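Local coordinates for protein 3-phosphoshikimate 1-carboxyvinyltransferase (Streptomyces sviceus, PDB 7M0O) that probably transfers the enolpyruvyl group of phosphoenolpyruvate to the 5-hydroxyl of shikimate-3-phosphate, releasing phosphate, in the chorismate pathway, at residues I219-S224 with V241-L246; V44-R49 with A71-R76. All coordinates share one frame; numbering follows the deposited sequence.

Interaction 1: I219-S224 with V241-L246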
ATOM      1  N   ILE A 219      12.191   0.853  -1.842  1.00 14.90           N
ATOM      2  CA  ILE A 219      10.765   0.585  -1.659  1.00 11.17           C
ATOM      3  C   ILE A 219      10.603  -0.639  -0.769  1.00  9.89           C
ATOM      4  O   ILE A 219      11.166  -1.709  -1.053  1.00 15.73           O
ATOM      5  CB  ILE A 219      10.069   0.367  -3.013  1.00 13.66           C
ATOM      6  CG1 ILE A 219      10.209   1.604  -3.904  1.00 21.15           C
ATOM      7  CG2 ILE A 219       8.585  -0.035  -2.802  1.00 12.20           C
ATOM      8  CD1 ILE A 219       9.701   2.822  -3.258  1.00 21.85           C
ATOM      9  N   GLU A 220       9.818  -0.491   0.296  1.00 10.13           N
ATOM     10  CA  GLU A 220       9.557  -1.622   1.195  1.00 12.52           C
ATOM     11  C   GLU A 220       8.696  -2.678   0.504  1.00 11.31           C
ATOM     12  O   GLU A 220       7.748  -2.340  -0.211  1.00 11.70           O
ATOM     13  CB  GLU A 220       8.832  -1.165   2.464  1.00 11.65           C
ATOM     14  CG  GLU A 220       9.675  -0.390   3.441  1.00 15.23           C
ATOM     15  CD  GLU A 220       8.862   0.227   4.577  1.00 17.36           C
ATOM     16  OE1 GLU A 220       7.720  -0.226   4.869  1.00 15.76           O
ATOM     17  OE2 GLU A 220       9.378   1.185   5.184  1.00 19.89           O
ATOM     18  N   PRO A 221       8.988  -3.961   0.711  1.00 10.26           N
ATOM     19  CA  PRO A 221       8.019  -4.993   0.337  1.00 12.12           C
ATOM     20  C   PRO A 221       6.719  -4.785   1.098  1.00 12.12           C
ATOM     21  O   PRO A 221       6.708  -4.272   2.218  1.00 12.13           O
ATOM     22  CB  PRO A 221       8.705  -6.303   0.753  1.00 12.87           C
ATOM     23  CG  PRO A 221      10.166  -5.946   0.863  1.00 15.16           C
ATOM     24  CD  PRO A 221      10.223  -4.521   1.286  1.00 13.55           C
ATOM     25  N   ASP A 222       5.616  -5.185   0.484  1.00 12.51           N
ATOM     26  CA  ASP A 222       4.330  -5.071   1.158  1.00 10.09           C
ATOM     27  C   ASP A 222       4.354  -5.873   2.457  1.00 10.99           C
ATOM     28  O   ASP A 222       4.552  -7.095   2.450  1.00 11.06           O
ATOM     29  CB  ASP A 222       3.204  -5.549   0.242  1.00 13.22           C
ATOM     30  CG  ASP A 222       1.831  -5.194   0.771  1.00 17.12           C
ATOM     31  OD1 ASP A 222       1.427  -5.753   1.812  1.00 14.30           O
ATOM     32  OD2 ASP A 222       1.139  -4.373   0.134  1.00 18.40           O
ATOM     33  N   ALA A 223       4.155  -5.175   3.570  1.00 10.33           N
ATOM     34  CA  ALA A 223       4.253  -5.810   4.880  1.00  8.94           C
ATOM     35  C   ALA A 223       3.027  -6.646   5.218  1.00  8.54           C
ATOM     36  O   ALA A 223       3.127  -7.600   5.999  1.00 11.52           O
ATOM     37  CB  ALA A 223       4.481  -4.748   5.962  1.00 10.01           C
ATOM     38  N   SER A 224       1.866  -6.301   4.662  1.00  9.89           N
ATOM     39  CA  SER A 224       0.679  -7.128   4.850  1.00  9.29           C
ATOM     40  C   SER A 224       0.840  -8.466   4.144  1.00  9.82           C
ATOM     41  O   SER A 224       0.527  -9.522   4.703  1.00 10.88           O
ATOM     42  CB  SER A 224      -0.550  -6.383   4.319  1.00 12.98           C
ATOM     43  OG  SER A 224      -0.614  -5.072   4.845  1.00 15.26           O
ATOM     44  N   VAL A 241      12.265 -17.438   7.827  1.00 11.91           N
ATOM     45  CA  VAL A 241      11.886 -16.560   6.730  1.00 12.46           C
ATOM     46  C   VAL A 241      12.489 -15.192   6.996  1.00 10.53           C
ATOM     47  O   VAL A 241      12.277 -14.607   8.066  1.00 11.41           O
ATOM     48  CB  VAL A 241      10.357 -16.461   6.566  1.00 13.39           C
ATOM     49  CG1 VAL A 241       9.994 -15.317   5.609  1.00 15.35           C
ATOM     50  CG2 VAL A 241       9.812 -17.785   6.037  1.00 12.08           C
ATOM     51  N   THR A 242      13.248 -14.682   6.032  1.00 12.62           N
ATOM     52  CA  THR A 242      13.731 -13.310   6.098  1.00  9.05           C
ATOM     53  C   THR A 242      13.122 -12.506   4.959  1.00 13.18           C
ATOM     54  O   THR A 242      13.098 -12.972   3.815  1.00 13.89           O
ATOM     55  CB  THR A 242      15.264 -13.260   6.026  1.00 13.40           C
ATOM     56  OG1 THR A 242      15.804 -14.004   7.131  1.00 11.30           O
ATOM     57  CG2 THR A 242      15.754 -11.816   6.103  1.00 11.47           C
ATOM     58  N   VAL A 243      12.645 -11.298   5.270  1.00 12.12           N
ATOM     59  CA  VAL A 243      12.185 -10.360   4.244  1.00 11.61           C
ATOM     60  C   VAL A 243      13.110  -9.152   4.192  1.00 10.92           C
ATOM     61  O   VAL A 243      12.993  -8.244   5.034  1.00 13.02           O
ATOM     62  CB  VAL A 243      10.733  -9.910   4.495  1.00 10.13           C
ATOM     63  CG1 VAL A 243      10.285  -8.926   3.407  1.00 11.60           C
ATOM     64  CG2 VAL A 243       9.780 -11.120   4.537  1.00 14.29           C
ATOM     65  N   PRO A 244      14.043  -9.087   3.240  1.00 13.56           N
ATOM     66  CA  PRO A 244      14.899  -7.899   3.153  1.00 14.89           C
ATOM     67  C   PRO A 244      14.070  -6.683   2.771  1.00 10.39           C
ATOM     68  O   PRO A 244      13.162  -6.769   1.940  1.00 15.33           O
ATOM     69  CB  PRO A 244      15.913  -8.258   2.056  1.00 13.98           C
ATOM     70  CG  PRO A 244      15.788  -9.744   1.828  1.00 17.29           C
ATOM     71  CD  PRO A 244      14.355 -10.080   2.197  1.00 15.41           C
ATOM     72  N   GLY A 245      14.403  -5.544   3.366  1.00 12.71           N
ATOM     73  CA  GLY A 245      13.730  -4.294   3.068  1.00 16.96           C
ATOM     74  C   GLY A 245      12.679  -3.899   4.077  1.00 18.06           C
ATOM     75  O   GLY A 245      12.159  -2.774   4.005  1.00 15.68           O
ATOM     76  N   LEU A 246      12.334  -4.796   5.001  1.00 14.60           N
ATOM     77  CA  LEU A 246      11.477  -4.486   6.133  1.00 11.17           C
ATOM     78  C   LEU A 246      12.364  -4.519   7.365  1.00 13.98           C
ATOM     79  O   LEU A 246      12.827  -5.592   7.769  1.00 12.08           O
ATOM     80  CB  LEU A 246      10.325  -5.487   6.251  1.00 14.84           C
ATOM     81  CG  LEU A 246       9.224  -5.409   5.198  1.00 16.35           C
ATOM     82  CD1 LEU A 246       8.123  -6.438   5.501  1.00 13.72           C
ATOM     83  CD2 LEU A 246       8.639  -4.003   5.115  1.00 14.87           C
TER
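L246 reaches the 219-224 segment with both methyls of its fork, making the apolar side of this contact. CD1 comes against A223, 4.0 Å from A223 CB, while CD2 lies beside E220, 3.9 Å from E220 CB, the two side chains crossing at about a right angle. With CG anti to the carbonyl carbon (chi1 -71°), the fork is directed at the bend from E220 to A223. P221 packs in turn on V243, P221 CG lying 3.9 Å from V243 CG1, as the two side chains slide past each other in opposite directions. In EPSP synthases the two domains are joined by a pair of crossover segments, and 219-224 is probably one: I219 still bonds to V28 in one lobe, whereas the chain then enters helix 223-235 in the other. Carbon-to-carbonyl contacts complete the interface. P221 CG stands 3.3 Å from P244 O, E220 CG 3.5 Å from G245 O, and L246 CD2 3.5 Å from P221 O. Replacing L246 by an alanine would probably open a gap beside P221 and A223 and leave the E220 methylenes without their apolar neighbour. Both carbonyls on the 241-246 side belong to a type II turn from V243 to L246, with G245 at its third position (phi 100°), a conformation that favours glycine. Polar anchoring comes from the loop around Q252: its NE2 bonds to E220 OE1 and P221 O, its OE1 to A223 N, and L251 N donates to E220 OE2. D222, the N-cap residue, bonds through OD1 to T225 N.

Interaction 2: V44-R49 with A71-R76; sequences VRLGYR and ADVYCR
D72 O lies oblique to the R45 guanidinium, its close neighbour being R45 CD. Here the C-terminal end of helix 34-45, closed by a Schellman motif at G47, packs against strand 70-74, an outermost strand of its four-stranded mixed sheet: helix-on-sheet packing in one of the two alpha/beta domains of the EPSP synthase fold. The D72 carboxylate is not the mate of the guanidinium: R45 NH1 and D72 OD2 stand 7.0 Å apart, and D72 OD1 is salt-bridged to R97 on the adjoining strand 95-99. Two rings are engaged within their own segments: the Y48 ring has L46 CB at its edge, in plane, and the Y74 ring carries R76 N over the centre of one face, 3.6 Å above the plane. L46 supplies the apolar link. Its CD2 lies 3.7 Å from V73 CG2, the two side chains crossing at about a right angle, and 4.2 Å from A71 CB. Y96 and P66 also touch L46, while F98 and L85 border V73, so the leucine joins an apolar layer between the sheet and the helices. The R45 side chain passes across the line of the strand: CG is anti to the backbone N (chi1 -167°), and the chain then bends, bringing CD to a short 3.0 Å from D72 O. At the helix end, phi of G47 is positive (94°), and G47 N bonds back to V44 O at 3.0 Å.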
ATOM      1  N   VAL A  44       8.179   9.252 -19.615  1.00 17.16           N
ATOM      2  CA  VAL A  44       9.034   9.363 -20.788  1.00 17.72           C
ATOM      3  C   VAL A  44       8.361  10.214 -21.853  1.00 15.24           C
ATOM      4  O   VAL A  44       9.009  11.044 -22.496  1.00 18.27           O
ATOM      5  CB  VAL A  44       9.409   7.964 -21.308  1.00 15.95           C
ATOM      6  CG1 VAL A  44      10.106   8.087 -22.645  1.00 22.88           C
ATOM      7  CG2 VAL A  44      10.315   7.276 -20.293  1.00 15.11           C
ATOM      8  N   ARG A  45       7.044  10.058 -22.024  1.00 15.42           N
ATOM      9  CA  ARG A  45       6.319  10.873 -22.992  1.00 18.78           C
ATOM     10  C   ARG A  45       6.391  12.353 -22.639  1.00 21.54           C
ATOM     11  O   ARG A  45       6.457  13.211 -23.532  1.00 22.45           O
ATOM     12  CB  ARG A  45       4.865  10.401 -23.081  1.00 18.36           C
ATOM     13  CG  ARG A  45       4.127  10.963 -24.268  1.00 29.60           C
ATOM     14  CD  ARG A  45       3.106   9.979 -24.788  1.00 35.87           C
ATOM     15  NE  ARG A  45       3.707   8.791 -25.382  1.00 41.82           N
ATOM     16  CZ  ARG A  45       3.964   8.649 -26.680  1.00 46.77           C
ATOM     17  NH1 ARG A  45       3.681   9.633 -27.530  1.00 45.13           N
ATOM     18  NH2 ARG A  45       4.508   7.524 -27.125  1.00 53.24           N
ATOM     19  N   LEU A  46       6.400  12.668 -21.346  1.00 15.73           N
ATOM     20  CA  LEU A  46       6.502  14.049 -20.878  1.00 17.12           C
ATOM     21  C   LEU A  46       7.924  14.587 -20.927  1.00 18.63           C
ATOM     22  O   LEU A  46       8.139  15.755 -20.585  1.00 17.49           O
ATOM     23  CB  LEU A  46       5.937  14.158 -19.453  1.00 13.61           C
ATOM     24  CG  LEU A  46       4.407  14.017 -19.316  1.00 15.76           C
ATOM     25  CD1 LEU A  46       3.988  13.827 -17.859  1.00 19.34           C
ATOM     26  CD2 LEU A  46       3.660  15.203 -19.959  1.00 18.56           C
ATOM     27  N   GLY A  47       8.898  13.778 -21.337  1.00 14.83           N
ATOM     28  CA  GLY A  47      10.258  14.249 -21.477  1.00 17.42           C
ATOM     29  C   GLY A  47      11.161  14.024 -20.290  1.00 17.03           C
ATOM     30  O   GLY A  47      12.230  14.643 -20.222  1.00 18.81           O
ATOM     31  N   TYR A  48      10.760  13.191 -19.338  1.00 17.94           N
ATOM     32  CA  TYR A  48      11.655  12.783 -18.270  1.00 14.70           C
ATOM     33  C   TYR A  48      12.524  11.615 -18.728  1.00 14.10           C
ATOM     34  O   TYR A  48      12.109  10.782 -19.535  1.00 17.81           O
ATOM     35  CB  TYR A  48      10.869  12.363 -17.022  1.00 14.32           C
ATOM     36  CG  TYR A  48      10.002  13.421 -16.353  1.00 13.29           C
ATOM     37  CD1 TYR A  48       8.809  13.844 -16.928  1.00 12.40           C
ATOM     38  CD2 TYR A  48      10.341  13.935 -15.110  1.00 12.05           C
ATOM     39  CE1 TYR A  48       7.993  14.782 -16.310  1.00 12.97           C
ATOM     40  CE2 TYR A  48       9.535  14.882 -14.477  1.00 10.56           C
ATOM     41  CZ  TYR A  48       8.359  15.300 -15.086  1.00 13.07           C
ATOM     42  OH  TYR A  48       7.532  16.225 -14.482  1.00 14.46           O
ATOM     43  N   ARG A  49      13.743  11.566 -18.201  1.00 14.75           N
ATOM     44  CA  ARG A  49      14.657  10.460 -18.462  1.00 19.64           C
ATOM     45  C   ARG A  49      14.446   9.395 -17.398  1.00 17.61           C
ATOM     46  O   ARG A  49      14.644   9.662 -16.209  1.00 17.28           O
ATOM     47  CB  ARG A  49      16.107  10.932 -18.437  1.00 20.55           C
ATOM     48  CG  ARG A  49      16.461  11.967 -19.492  1.00 27.93           C
ATOM     49  CD  ARG A  49      17.961  12.220 -19.475  1.00 25.01           C
ATOM     50  NE  ARG A  49      18.718  10.971 -19.630  1.00 32.84           N
ATOM     51  CZ  ARG A  49      19.441  10.392 -18.667  1.00 43.06           C
ATOM     52  NH1 ARG A  49      19.520  10.942 -17.463  1.00 38.68           N
ATOM     53  NH2 ARG A  49      20.097   9.260 -18.913  1.00 36.07           N
ATOM     54  N   ALA A  71       1.988  17.551 -25.101  1.00 14.61           N
ATOM     55  CA  ALA A  71       1.991  16.093 -25.175  1.00 17.19           C
ATOM     56  C   ALA A  71       0.588  15.529 -25.006  1.00 17.18           C
ATOM     57  O   ALA A  71      -0.269  16.120 -24.345  1.00 16.60           O
ATOM     58  CB  ALA A  71       2.902  15.470 -24.116  1.00 14.12           C
ATOM     59  N   ASP A  72       0.380  14.359 -25.611  1.00 17.85           N
ATOM     60  CA  ASP A  72      -0.780  13.522 -25.353  1.00 21.02           C
ATOM     61  C   ASP A  72      -0.298  12.358 -24.494  1.00 17.69           C
ATOM     62  O   ASP A  72       0.606  11.619 -24.898  1.00 19.34           O
ATOM     63  CB  ASP A  72      -1.403  13.029 -26.663  1.00 16.27           C
ATOM     64  CG  ASP A  72      -1.903  14.166 -27.555  1.00 20.46           C
ATOM     65  OD1 ASP A  72      -2.923  14.794 -27.208  1.00 26.09           O
ATOM     66  OD2 ASP A  72      -1.289  14.429 -28.611  1.00 25.98           O
ATOM     67  N   VAL A  73      -0.872  12.211 -23.306  1.00 15.32           N
ATOM     68  CA  VAL A  73      -0.432  11.221 -22.327  1.00 14.81           C
ATOM     69  C   VAL A  73      -1.576  10.244 -22.090  1.00 18.38           C
ATOM     70  O   VAL A  73      -2.679  10.651 -21.699  1.00 15.17           O
ATOM     71  CB  VAL A  73       0.002  11.876 -21.010  1.00 20.69           C
ATOM     72  CG1 VAL A  73       0.529  10.834 -20.031  1.00 21.09           C
ATOM     73  CG2 VAL A  73       1.035  12.963 -21.280  1.00 22.45           C
ATOM     74  N   TYR A  74      -1.314   8.964 -22.325  1.00 18.14           N
ATOM     75  CA  TYR A  74      -2.281   7.895 -22.102  1.00 15.35           C
ATOM     76  C   TYR A  74      -1.995   7.247 -20.752  1.00 16.05           C
ATOM     77  O   TYR A  74      -0.878   6.770 -20.509  1.00 19.19           O
ATOM     78  CB  TYR A  74      -2.203   6.869 -23.233  1.00 16.73           C
ATOM     79  CG  TYR A  74      -3.150   5.712 -23.082  1.00 16.64           C
ATOM     80  CD1 TYR A  74      -4.515   5.929 -22.901  1.00 17.49           C
ATOM     81  CD2 TYR A  74      -2.682   4.399 -23.114  1.00 17.97           C
ATOM     82  CE1 TYR A  74      -5.388   4.867 -22.756  1.00 19.80           C
ATOM     83  CE2 TYR A  74      -3.551   3.331 -22.967  1.00 17.30           C
ATOM     84  CZ  TYR A  74      -4.901   3.574 -22.793  1.00 15.44           C
ATOM     85  OH  TYR A  74      -5.759   2.505 -22.643  1.00 16.65           O
ATOM     86  N   CYS A  75      -2.996   7.224 -19.878  1.00 15.85           N
ATOM     87  CA  CYS A  75      -2.830   6.754 -18.508  1.00 16.40           C
ATOM     88  C   CYS A  75      -3.189   5.278 -18.327  1.00 17.66           C
ATOM     89  O   CYS A  75      -3.038   4.746 -17.219  1.00 17.86           O
ATOM     90  CB  CYS A  75      -3.666   7.627 -17.566  1.00 16.83           C
ATOM     91  SG  CYS A  75      -3.087   9.344 -17.532  1.00 18.02           S
ATOM     92  N   ARG A  76      -3.622   4.602 -19.392  1.00 18.88           N
ATOM     93  CA  ARG A  76      -3.907   3.156 -19.398  1.00 23.67           C
ATOM     94  C   ARG A  76      -4.965   2.870 -18.325  1.00 18.54           C
ATOM     95  O   ARG A  76      -5.968   3.592 -18.239  1.00 17.48           O
ATOM     96  CB  ARG A  76      -2.593   2.371 -19.257  1.00 19.90           C
ATOM     97  CG  ARG A  76      -1.445   2.875 -20.141  1.00 26.27           C
ATOM     98  CD  ARG A  76      -0.471   1.763 -20.544  1.00 30.90           C
ATOM     99  NE  ARG A  76      -0.221   0.817 -19.461  1.00 38.97           N
ATOM    100  CZ  ARG A  76       0.859   0.042 -19.380  1.00 38.72           C
ATOM    101  NH1 ARG A  76       1.805   0.106 -20.315  1.00 38.95           N
ATOM    102  NH2 ARG A  76       0.997  -0.793 -18.361  1.00 27.79           N
TER

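In the fold
Interaction 2 closes before interaction 1 opens along the chain; their centres are 31 Å apart and the nearest atoms about 15 Å. They share no sheet: 44-49 with 71-76 joins helix 34-45 to the sheet of strands 70-74, 95-99, 134-139 and 122-125, whereas 219-224 with 241-246 joins the probable crossover and the start of helix 223-235 to strand 240-244. Interaction 2 lies within one lobe, away from the annotated sites. Interaction 1 sits where the chain passes to the other lobe; the side chain of E220 is about 9 Å from that of S9 and that of A223 about 9 Å from that of R367, both predicted to bind substrate, consistent with an active site between two domains.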